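Local coordinates for oxidoreductase protein (Agrobacterium radiobacter, PDB 5UI9) that binds NAD and a small dihydroxy acid and probably catalyses an NAD-dependent oxidation or reduction, as a member of the Gfo/Idh/MocA family, at residues G158-V161 with F162-Q165; I186-I190 with L191-A195; D229-Y232 with A233-L236; G309-T312 with S313-A317. All coordinates share one frame; numbering follows the deposited sequence.

Interaction 1: residues G158-V161 with F162-Q165. With NAD (nicotinamide-adenine-dinucleotide), chain C; 8A1 ((2S)-2,3-dihydroxy-2-methylpropanoic acid), chain D.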
loop_
_atom_site.group_PDB
_atom_site.type_symbol
_atom_site.label_atom_id
_atom_site.label_comp_id
_atom_site.label_asym_id
_atom_site.label_seq_id
_atom_site.Cartn_x
_atom_site.Cartn_y
_atom_site.Cartn_z
ATOM N N GLY A 158 5.636 1.128 -16.192
ATOM C CA GLY A 158 6.388 0.289 -17.125
ATOM C C GLY A 158 7.083 1.114 -18.200
ATOM O O GLY A 158 7.427 0.585 -19.252
ATOM N N PHE A 159 7.314 2.402 -17.920
ATOM C CA PHE A 159 7.870 3.343 -18.898
ATOM C C PHE A 159 9.355 3.060 -19.112
ATOM O O PHE A 159 10.083 2.774 -18.157
ATOM C CB PHE A 159 7.677 4.787 -18.408
ATOM C CG PHE A 159 8.156 5.841 -19.375
ATOM C CD1 PHE A 159 7.446 6.108 -20.541
ATOM C CD2 PHE A 159 9.312 6.576 -19.111
ATOM C CE1 PHE A 159 7.882 7.084 -21.432
ATOM C CE2 PHE A 159 9.754 7.547 -19.996
ATOM C CZ PHE A 159 9.037 7.805 -21.156
ATOM N N ASP A 160 9.801 3.166 -20.365
ATOM C CA ASP A 160 11.199 2.954 -20.725
ATOM C C ASP A 160 12.020 4.222 -20.403
ATOM O O ASP A 160 12.388 4.983 -21.302
ATOM C CB ASP A 160 11.293 2.555 -22.210
ATOM C CG ASP A 160 12.718 2.235 -22.667
ATOM O OD1 ASP A 160 13.637 2.089 -21.830
ATOM O OD2 ASP A 160 12.917 2.134 -23.893
ATOM N N VAL A 161 12.302 4.427 -19.110
ATOM C CA VAL A 161 13.228 5.483 -18.650
ATOM C C VAL A 161 14.671 5.251 -19.079
ATOM O O VAL A 161 15.463 6.185 -19.077
ATOM C CB VAL A 161 13.278 5.643 -17.102
ATOM C CG1 VAL A 161 12.093 6.431 -16.591
ATOM C CG2 VAL A 161 13.431 4.294 -16.380
ATOM N N PHE A 162 15.002 4.007 -19.416
ATOM C CA PHE A 162 16.365 3.615 -19.756
ATOM C C PHE A 162 16.829 4.159 -21.112
ATOM O O PHE A 162 18.031 4.298 -21.323
ATOM C CB PHE A 162 16.505 2.081 -19.720
ATOM C CG PHE A 162 15.976 1.456 -18.453
ATOM C CD1 PHE A 162 16.650 1.616 -17.252
ATOM C CD2 PHE A 162 14.782 0.740 -18.457
ATOM C CE1 PHE A 162 16.165 1.059 -16.080
ATOM C CE2 PHE A 162 14.288 0.184 -17.286
ATOM C CZ PHE A 162 14.983 0.341 -16.096
ATOM N N SER A 163 15.896 4.466 -22.022
ATOM C CA SER A 163 16.247 5.087 -23.319
ATOM C C SER A 163 16.954 6.422 -23.126
ATOM O O SER A 163 18.080 6.601 -23.581
ATOM C CB SER A 163 15.012 5.309 -24.202
ATOM O OG SER A 163 14.618 4.100 -24.817
ATOM N N GLY A 164 16.279 7.348 -22.451
ATOM C CA GLY A 164 16.829 8.673 -22.190
ATOM C C GLY A 164 17.922 8.698 -21.135
ATOM O O GLY A 164 18.786 9.582 -21.164
ATOM N N GLN A 165 17.885 7.731 -20.209
ATOM C CA GLN A 165 18.787 7.688 -19.054
ATOM C C GLN A 165 19.417 6.283 -18.910
ATOM O O GLN A 165 19.125 5.580 -17.944
ATOM C CB GLN A 165 18.017 8.097 -17.784
ATOM C CG GLN A 165 17.488 9.532 -17.818
ATOM C CD GLN A 165 16.425 9.823 -16.777
ATOM O OE1 GLN A 165 15.268 10.091 -17.124
ATOM N NE2 GLN A 165 16.809 9.787 -15.494
HETATM P PA NAD C . 23.214 12.698 -18.515
HETATM O O1A NAD C . 24.331 11.681 -18.413
HETATM O O2A NAD C . 22.306 12.705 -19.714
HETATM O O5B NAD C . 23.851 14.158 -18.370
HETATM C C5B NAD C . 24.953 14.442 -17.519
HETATM C C4B NAD C . 25.863 15.403 -18.268
HETATM O O4B NAD C . 26.811 15.945 -17.355
HETATM C C3B NAD C . 26.652 14.721 -19.376
HETATM O O3B NAD C . 26.502 15.465 -20.593
HETATM C C2B NAD C . 28.093 14.702 -18.887
HETATM O O2B NAD C . 29.019 14.879 -19.958
HETATM C C1B NAD C . 28.121 15.871 -17.917
HETATM N N9A NAD C . 29.074 15.803 -16.784
HETATM C C8A NAD C . 29.248 14.795 -15.906
HETATM N N7A NAD C . 30.190 15.133 -14.987
HETATM C C5A NAD C . 30.616 16.379 -15.264
HETATM C C6A NAD C . 31.594 17.349 -14.702
HETATM N N6A NAD C . 32.338 17.049 -13.616
HETATM N N1A NAD C . 31.714 18.553 -15.311
HETATM C C2A NAD C . 30.992 18.890 -16.400
HETATM N N3A NAD C . 30.091 18.058 -16.958
HETATM C C4A NAD C . 29.863 16.819 -16.446
HETATM O O3 NAD C . 22.331 12.601 -17.176
HETATM P PN NAD C . 20.787 13.066 -17.082
HETATM O O1N NAD C . 19.883 11.950 -17.544
HETATM O O2N NAD C . 20.638 14.433 -17.699
HETATM O O5D NAD C . 20.655 13.149 -15.492
HETATM C C5D NAD C . 21.449 14.077 -14.763
HETATM C C4D NAD C . 20.883 14.182 -13.360
HETATM O O4D NAD C . 19.534 14.650 -13.447
HETATM C C3D NAD C . 20.860 12.837 -12.647
HETATM O O3D NAD C . 21.400 12.975 -11.328
HETATM C C2D NAD C . 19.393 12.445 -12.614
HETATM O O2D NAD C . 19.025 11.743 -11.426
HETATM C C1D NAD C . 18.680 13.794 -12.690
HETATM N N1N NAD C . 17.325 13.774 -13.271
HETATM C C2N NAD C . 16.373 14.459 -12.613
HETATM C C3N NAD C . 15.062 14.520 -13.061
HETATM C C7N NAD C . 14.064 15.309 -12.258
HETATM O O7N NAD C . 14.438 16.325 -11.676
HETATM N N7N NAD C . 12.793 14.908 -12.185
HETATM C C4N NAD C . 14.729 13.842 -14.234
HETATM C C5N NAD C . 15.723 13.137 -14.916
HETATM C C6N NAD C . 17.026 13.122 -14.418
HETATM O OXT 8A1 D . 12.274 12.195 -12.857
HETATM C C 8A1 D . 13.256 11.517 -12.473
HETATM O O 8A1 D . 14.021 11.902 -11.561
HETATM C CA 8A1 D . 13.526 10.181 -13.117
HETATM C CB 8A1 D . 12.851 9.131 -12.236
HETATM O O1 8A1 D . 12.870 7.836 -12.845
HETATM O O2 8A1 D . 14.943 9.946 -13.179
HETATM C C3 8A1 D . 12.986 10.168 -14.549
HETATM O O HOH W 1 13.483 7.638 -21.672
HETATM O O HOH W 2 14.368 8.647 -19.441
#

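Interaction 2: residues I186-I190 with L191-A195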
loop_
_atom_site.group_PDB
_atom_site.type_symbol
_atom_site.label_atom_id
_atom_site.label_comp_id
_atom_site.label_asym_id
_atom_site.label_seq_id
_atom_site.Cartn_x
_atom_site.Cartn_y
_atom_site.Cartn_z
ATOM N N ILE A 186 7.894 13.325 -1.266
ATOM C CA ILE A 186 6.466 13.655 -1.252
ATOM C C ILE A 186 5.844 13.204 0.073
ATOM O O ILE A 186 5.087 13.949 0.676
ATOM C CB ILE A 186 5.701 13.069 -2.464
ATOM C CG1 ILE A 186 6.170 13.737 -3.764
ATOM C CG2 ILE A 186 4.193 13.277 -2.304
ATOM C CD1 ILE A 186 5.750 13.028 -5.035
ATOM N N ALA A 187 6.174 11.999 0.527
ATOM C CA ALA A 187 5.651 11.493 1.803
ATOM C C ALA A 187 5.972 12.455 2.955
ATOM O O ALA A 187 5.103 12.760 3.767
ATOM C CB ALA A 187 6.199 10.103 2.093
ATOM N N ARG A 188 7.208 12.954 2.991
ATOM C CA ARG A 188 7.627 13.977 3.979
ATOM C C ARG A 188 6.880 15.291 3.824
ATOM O O ARG A 188 6.409 15.868 4.801
ATOM C CB ARG A 188 9.114 14.296 3.838
ATOM C CG ARG A 188 10.051 13.264 4.415
ATOM C CD ARG A 188 11.476 13.796 4.444
ATOM N NE ARG A 188 11.573 15.059 5.186
ATOM C CZ ARG A 188 11.925 16.252 4.695
ATOM N NH1 ARG A 188 12.295 16.428 3.422
ATOM N NH2 ARG A 188 11.930 17.297 5.511
ATOM N N PHE A 189 6.815 15.765 2.585
ATOM C CA PHE A 189 6.133 17.011 2.236
ATOM C C PHE A 189 4.680 17.011 2.717
ATOM O O PHE A 189 4.215 17.992 3.282
ATOM C CB PHE A 189 6.218 17.212 0.716
ATOM C CG PHE A 189 5.578 18.474 0.213
ATOM C CD1 PHE A 189 5.987 19.723 0.689
ATOM C CD2 PHE A 189 4.595 18.425 -0.770
ATOM C CE1 PHE A 189 5.405 20.888 0.207
ATOM C CE2 PHE A 189 4.010 19.585 -1.258
ATOM C CZ PHE A 189 4.423 20.825 -0.772
ATOM N N ILE A 190 3.980 15.892 2.509
ATOM C CA ILE A 190 2.571 15.761 2.882
ATOM C C ILE A 190 2.359 15.422 4.365
ATOM O O ILE A 190 1.549 16.068 5.022
ATOM C CB ILE A 190 1.854 14.707 1.992
ATOM C CG1 ILE A 190 1.964 15.086 0.500
ATOM C CG2 ILE A 190 0.393 14.548 2.391
ATOM C CD1 ILE A 190 1.620 16.530 0.175
ATOM N N LEU A 191 3.055 14.407 4.880
ATOM C CA LEU A 191 2.798 13.895 6.246
ATOM C C LEU A 191 3.911 14.161 7.265
ATOM O O LEU A 191 3.852 13.646 8.387
ATOM C CB LEU A 191 2.502 12.392 6.192
ATOM C CG LEU A 191 1.271 11.968 5.394
ATOM C CD1 LEU A 191 1.162 10.453 5.393
ATOM C CD2 LEU A 191 0.003 12.594 5.952
ATOM N N GLY A 192 4.898 14.981 6.894
ATOM C CA GLY A 192 5.994 15.343 7.796
ATOM C C GLY A 192 7.102 14.307 7.919
ATOM O O GLY A 192 7.014 13.188 7.379
ATOM N N ASP A 193 8.133 14.686 8.673
ATOM C CA ASP A 193 9.360 13.895 8.816
ATOM C C ASP A 193 9.084 12.536 9.459
ATOM O O ASP A 193 8.093 12.363 10.183
ATOM C CB ASP A 193 10.424 14.653 9.632
ATOM C CG ASP A 193 10.849 15.978 8.987
ATOM O OD1 ASP A 193 10.761 16.116 7.746
ATOM O OD2 ASP A 193 11.279 16.883 9.733
ATOM N N VAL A 194 9.991 11.598 9.193
ATOM C CA VAL A 194 9.810 10.181 9.487
ATOM C C VAL A 194 10.694 9.777 10.663
ATOM O O VAL A 194 11.854 10.193 10.741
ATOM C CB VAL A 194 10.167 9.333 8.238
ATOM C CG1 VAL A 194 10.161 7.835 8.541
ATOM C CG2 VAL A 194 9.218 9.657 7.087
ATOM N N ALA A 195 10.134 8.972 11.567
ATOM C CA ALA A 195 10.851 8.462 12.741
ATOM C C ALA A 195 11.550 7.150 12.424
ATOM O O ALA A 195 12.751 7.005 12.670
ATOM C CB ALA A 195 9.891 8.266 13.908
#

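Interaction 3: residues D229-Y232 with A233-L236. With 8A1 ((2S)-2,3-dihydroxy-2-methylpropanoic acid), chain D.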
loop_
_atom_site.group_PDB
_atom_site.type_symbol
_atom_site.label_atom_id
_atom_site.label_comp_id
_atom_site.label_asym_id
_atom_site.label_seq_id
_atom_site.Cartn_x
_atom_site.Cartn_y
_atom_site.Cartn_z
ATOM N N ASP A 229 5.283 2.900 -2.293
ATOM C CA ASP A 229 5.505 1.752 -3.163
ATOM C C ASP A 229 5.850 2.232 -4.567
ATOM O O ASP A 229 5.114 3.009 -5.167
ATOM C CB ASP A 229 4.310 0.786 -3.130
ATOM C CG ASP A 229 3.033 1.383 -3.683
ATOM O OD1 ASP A 229 2.290 2.035 -2.929
ATOM O OD2 ASP A 229 2.735 1.151 -4.873
ATOM N N VAL A 230 7.009 1.794 -5.054
ATOM C CA VAL A 230 7.522 2.200 -6.346
ATOM C C VAL A 230 7.913 0.978 -7.172
ATOM O O VAL A 230 8.346 -0.045 -6.626
ATOM C CB VAL A 230 8.703 3.204 -6.225
ATOM C CG1 VAL A 230 8.236 4.473 -5.528
ATOM C CG2 VAL A 230 9.903 2.605 -5.500
ATOM N N SER A 231 7.740 1.099 -8.487
ATOM C CA SER A 231 8.042 0.026 -9.421
ATOM C C SER A 231 8.247 0.584 -10.820
ATOM O O SER A 231 7.469 1.439 -11.257
ATOM C CB SER A 231 6.890 -0.987 -9.453
ATOM O OG SER A 231 7.067 -1.963 -10.479
ATOM N N TYR A 232 9.293 0.113 -11.500
ATOM C CA TYR A 232 9.467 0.309 -12.949
ATOM C C TYR A 232 9.252 -1.002 -13.746
ATOM O O TYR A 232 9.655 -1.101 -14.914
ATOM C CB TYR A 232 10.837 0.931 -13.255
ATOM C CG TYR A 232 10.820 2.447 -13.353
ATOM C CD1 TYR A 232 9.989 3.100 -14.275
ATOM C CD2 TYR A 232 11.639 3.234 -12.544
ATOM C CE1 TYR A 232 9.979 4.483 -14.383
ATOM C CE2 TYR A 232 11.626 4.620 -12.644
ATOM C CZ TYR A 232 10.797 5.234 -13.564
ATOM O OH TYR A 232 10.779 6.601 -13.670
ATOM N N ALA A 233 8.589 -1.984 -13.129
ATOM C CA ALA A 233 8.254 -3.256 -13.790
ATOM C C ALA A 233 6.739 -3.545 -13.776
ATOM O O ALA A 233 6.321 -4.701 -13.838
ATOM C CB ALA A 233 9.022 -4.394 -13.135
ATOM N N THR A 234 5.930 -2.488 -13.721
ATOM C CA THR A 234 4.482 -2.601 -13.633
ATOM C C THR A 234 3.881 -2.367 -15.024
ATOM O O THR A 234 4.089 -1.311 -15.619
ATOM C CB THR A 234 3.935 -1.599 -12.598
ATOM O OG1 THR A 234 4.464 -1.921 -11.303
ATOM C CG2 THR A 234 2.410 -1.639 -12.528
ATOM N N LYS A 235 3.137 -3.351 -15.534
ATOM C CA LYS A 235 2.597 -3.316 -16.904
ATOM C C LYS A 235 1.093 -3.105 -16.875
ATOM O O LYS A 235 0.319 -4.058 -16.676
ATOM C CB LYS A 235 2.947 -4.606 -17.643
ATOM C CG LYS A 235 4.441 -4.731 -17.893
ATOM C CD LYS A 235 4.873 -6.152 -18.212
ATOM C CE LYS A 235 6.389 -6.214 -18.349
ATOM N NZ LYS A 235 6.839 -7.543 -18.826
ATOM N N LEU A 236 0.689 -1.854 -17.066
ATOM C CA LEU A 236 -0.717 -1.455 -17.001
ATOM C C LEU A 236 -1.242 -1.135 -18.389
ATOM O O LEU A 236 -0.477 -0.765 -19.273
ATOM C CB LEU A 236 -0.867 -0.232 -16.099
ATOM C CG LEU A 236 -0.609 -0.470 -14.607
ATOM C CD1 LEU A 236 -0.221 0.827 -13.921
ATOM C CD2 LEU A 236 -1.824 -1.091 -13.942
HETATM O OXT 8A1 D . 12.274 12.195 -12.857
HETATM C C 8A1 D . 13.256 11.517 -12.473
HETATM O O 8A1 D . 14.021 11.902 -11.561
HETATM C CA 8A1 D . 13.526 10.181 -13.117
HETATM C CB 8A1 D . 12.851 9.131 -12.236
HETATM O O1 8A1 D . 12.870 7.836 -12.845
HETATM O O2 8A1 D . 14.943 9.946 -13.179
HETATM C C3 8A1 D . 12.986 10.168 -14.549
#

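Interaction 4: residues G309-T312 with S313-A317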
loop_
_atom_site.group_PDB
_atom_site.type_symbol
_atom_site.label_atom_id
_atom_site.label_comp_id
_atom_site.label_asym_id
_atom_site.label_seq_id
_atom_site.Cartn_x
_atom_site.Cartn_y
_atom_site.Cartn_z
ATOM N N GLY A 309 16.327 36.704 -0.353
ATOM C CA GLY A 309 17.149 36.168 0.728
ATOM C C GLY A 309 16.439 35.207 1.667
ATOM O O GLY A 309 16.856 35.061 2.816
ATOM N N GLY A 310 15.376 34.554 1.192
ATOM C CA GLY A 310 14.706 33.494 1.951
ATOM C C GLY A 310 15.390 32.151 1.739
ATOM O O GLY A 310 16.288 32.028 0.906
ATOM N N GLU A 311 14.968 31.148 2.504
ATOM C CA GLU A 311 15.445 29.776 2.346
ATOM C C GLU A 311 14.508 29.051 1.372
ATOM O O GLU A 311 13.324 29.380 1.285
ATOM C CB GLU A 311 15.453 29.074 3.711
ATOM C CG GLU A 311 16.233 27.757 3.770
ATOM C CD GLU A 311 15.873 26.899 4.983
ATOM O OE1 GLU A 311 15.480 27.462 6.031
ATOM O OE2 GLU A 311 15.981 25.654 4.888
ATOM N N THR A 312 15.041 28.079 0.633
ATOM C CA THR A 312 14.239 27.292 -0.308
ATOM C C THR A 312 13.551 26.108 0.383
ATOM O O THR A 312 13.934 25.691 1.474
ATOM C CB THR A 312 15.074 26.793 -1.509
ATOM O OG1 THR A 312 16.192 26.022 -1.051
ATOM C CG2 THR A 312 15.566 27.977 -2.348
ATOM N N SER A 313 12.540 25.574 -0.292
ATOM C CA SER A 313 11.681 24.505 0.228
ATOM C C SER A 313 12.455 23.190 0.294
ATOM O O SER A 313 12.380 22.472 1.296
ATOM C CB SER A 313 10.425 24.365 -0.652
ATOM O OG SER A 313 9.598 23.285 -0.250
ATOM N N THR A 314 13.201 22.884 -0.767
ATOM C CA THR A 314 14.075 21.708 -0.793
ATOM C C THR A 314 15.541 22.128 -0.672
ATOM O O THR A 314 16.396 21.738 -1.477
ATOM C CB THR A 314 13.843 20.858 -2.056
ATOM O OG1 THR A 314 14.079 21.653 -3.223
ATOM C CG2 THR A 314 12.411 20.327 -2.077
ATOM N N SER A 315 15.824 22.913 0.365
ATOM C CA SER A 315 17.175 23.339 0.659
ATOM C C SER A 315 18.007 22.098 0.951
ATOM O O SER A 315 17.455 21.042 1.287
ATOM C CB SER A 315 17.194 24.286 1.864
ATOM O OG SER A 315 16.795 23.604 3.042
ATOM N N GLY A 316 19.321 22.218 0.798
ATOM C CA GLY A 316 20.236 21.125 1.115
ATOM C C GLY A 316 19.945 20.527 2.484
ATOM O O GLY A 316 19.876 19.298 2.629
ATOM N N ALA A 317 19.742 21.407 3.468
ATOM C CA ALA A 317 19.436 21.022 4.851
ATOM C C ALA A 317 18.127 20.231 4.968
ATOM O O ALA A 317 18.094 19.189 5.626
ATOM C CB ALA A 317 19.398 22.253 5.752
#

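Interaction 1: residues G158-V161 with F162-Q165
Both carboxylate oxygens of Asp160 turn to Ser163. Ser163 OG donates to Asp160 OD2 at 2.8 Å, arriving from above the carboxylate plane, while Ser163 N makes a weak bond of 3.3 Å to Asp160 OD1. With its CG anti to the backbone N (chi1 -177°), Asp160 folds its carboxylate back over the first turn of the short helix 161-164. It is the N-cap of that helix, where a short acceptor side chain suits amides that have no carbonyl before them; it is also the centre of an inverse gamma turn, closed by a weak bond from Val161 N to Phe159 O. One turn on, Gln165 N donates in the carbonyl plane to Val161 O at 3.1 Å. A water extends this contact by donating both to Val161 O and to Gln165 OE1, and a second water joins Asp160 O to Gly164 N. Gln165 suits the ligand pocket because its amide offers opposite polarities: OE1 takes the water, and NE2 gives a nearly straight bond (167°) of 3.0 Å to O2 of the bound dihydroxy acid and also bonds to Tyr167 OH. Gln165 CG lies 3.4 Å from O1N of NAD. Val161 CG2 sits over one face of the Phe162 ring, 4.1 Å from the centroid, a CH-pi contact. Farther out, the Phe162 ring meets that of Phe174, and Val161 packs on Tyr232.

Interaction 2: residues I186-I190 with L191-A195
Asp193 OD1 takes two hydrogen bonds of a salt bridge with Arg188, 2.9 Å from NE and 2.8 Å from NH2. The grip is side-on: both nitrogens converge on one oxygen, which lies close to the guanidinium plane. NH2 meets that oxygen on its syn side and NE on its anti side, and the two flat groups are only 22° apart. A bend in the arginine chain at chi3 (56°) swings the guanidinium toward the residues that follow the helix, where a short aspartate is enough to meet it. The contact closes the C-terminal end of helix 175-191. Leu191 N still makes a regular helical bond of 2.9 Å to Ala187 O, but the next one, Gly192 N to Arg188 O, is weak. Gly192 then leaves the helix with a positive phi (80°), a conformation that glycine adopts readily, and the chain heads into strand 194-202. Gly192 O comes back to within 3.5 Å of Arg188 CA in a CA-H...O contact. Ile190 CG2 and Leu191 CG touch at 4.1 Å; these branched apolar residues suit the buried side of the helix end, Ile190 packing on Phe153 and Leu191 on Pro148. Arg188 NH2 also forms a salt bridge with Asp318, and its NH1 bonds to Thr322 OG1. The two carboxylates probably offset the buried positive charge of the guanidinium, while the side-on grip limits its rotation.

Interaction 3: residues D229-Y232 with A233-L236
The Tyr232 ring meets the bound dihydroxy acid at its edge. Ligand O1 lies near the ring plane, and Tyr232 OH donates to it at 2.6 Å. As a consequence of this hydroxyl bond, ligand O1 lies beside the CE2-CZ edge of the ring, 3.4 Å from Tyr232 CZ. Ile175 and Phe241 are among the side chains that pack on Tyr232, and a tyrosine suits the place by spanning the distance from the strand end to the pocket while carrying a hydroxyl at its tip. Behind the ring, strand 225-231 ends in an ST turn. Ser231 has its OG anti to the backbone N (chi1 173°), next to its own carbonyl carbon, from where it accepts a bond of 3.1 Å from Ala233 N, with an angle of 157° at the hydrogen. The same hydroxyl donates to Thr234 OG1 at 2.7 Å, which also brings Ser231 CB within 3.2 Å of that oxygen. Small Ala233 fits between, its methyl packing on Val204 and Asp212. Thr234 OG1 is bonded onward to Asp249 of the second subunit. Because Ser231 OG donates its hydrogen bond to Thr234 OG1, the threonine can donate to that carboxylate, so the hydroxyls probably form a one-directional chain of hydrogen bonds from the Ala233 amide to the subunit interface.

Interaction 4: residues G309-T312 with S313-A317
Glu311 OE2 accepts a hydrogen bond of 2.9 Å from Ser315 OG, the hydroxyl of the N-cap residue of helix 316-335. The glutamate receives it on its anti lone pair, the one facing away from its other oxygen. Its side chain is extended, CG lying anti to the backbone N (chi1 -166°), and this length lets it reach from the connecting loop to the start of the helix; Glu311 CG itself passes 4.1 Å from Ser315 CB. Ser315 points its CB toward the loop and places OG between its backbone N and carbonyl carbon (chi1 66°). From there the hydroxyl plays two parts, donating to Glu311 and accepting from Asp318 N in the first turn. Serine is well suited to this, being short enough to bend back to a helix amide and able to give and take at once. A carboxylate held close to the helix N-terminus would probably also gain from the partial positive charge there.

Thr312 fills the inside of the bend: its OG1 is 3.3 Å from Ser315 CA and 3.5 Å from Ser315 CB, a packing contact. The Thr312 side chain also packs on His301, Trp302 and Arg305 of helix 289-308, which precedes the loop. Ser313 fixes the next corner through two outside partners, its N bonded to His301 NE2 and its OG to Arg128 NH1. Beyond it the chain runs beside strand 121-124, an outer strand of the Rossmann sheet within this chain, and the hydroxyl of Thr314 is hydrogen-bonded to Val123 O.

In the fold
Interactions 1 and 3 build adjoining parts of the dihydroxy acid pocket. Their centres are 13 Å apart, Val161 CG1 packs 3.2 Å from Tyr232 OH, and Gln165 and Tyr232 bind different oxygens of the same ligand, which Lys98, Asp178 and His182 also hold. Helix 175-191 carries Asp178 and His182 and ends in interaction 2, whose nearest atoms are about 15 Å from interaction 1. Interaction 4 lies on the opposite side of the chain's centre from interactions 1 and 3, with the Thr314 side chain about 10 Å from NAD. Asp318 connects interactions 2 and 4, whose nearest atoms are about 5 Å apart: its backbone N is capped by Ser315 and its carboxylate pairs with Arg188.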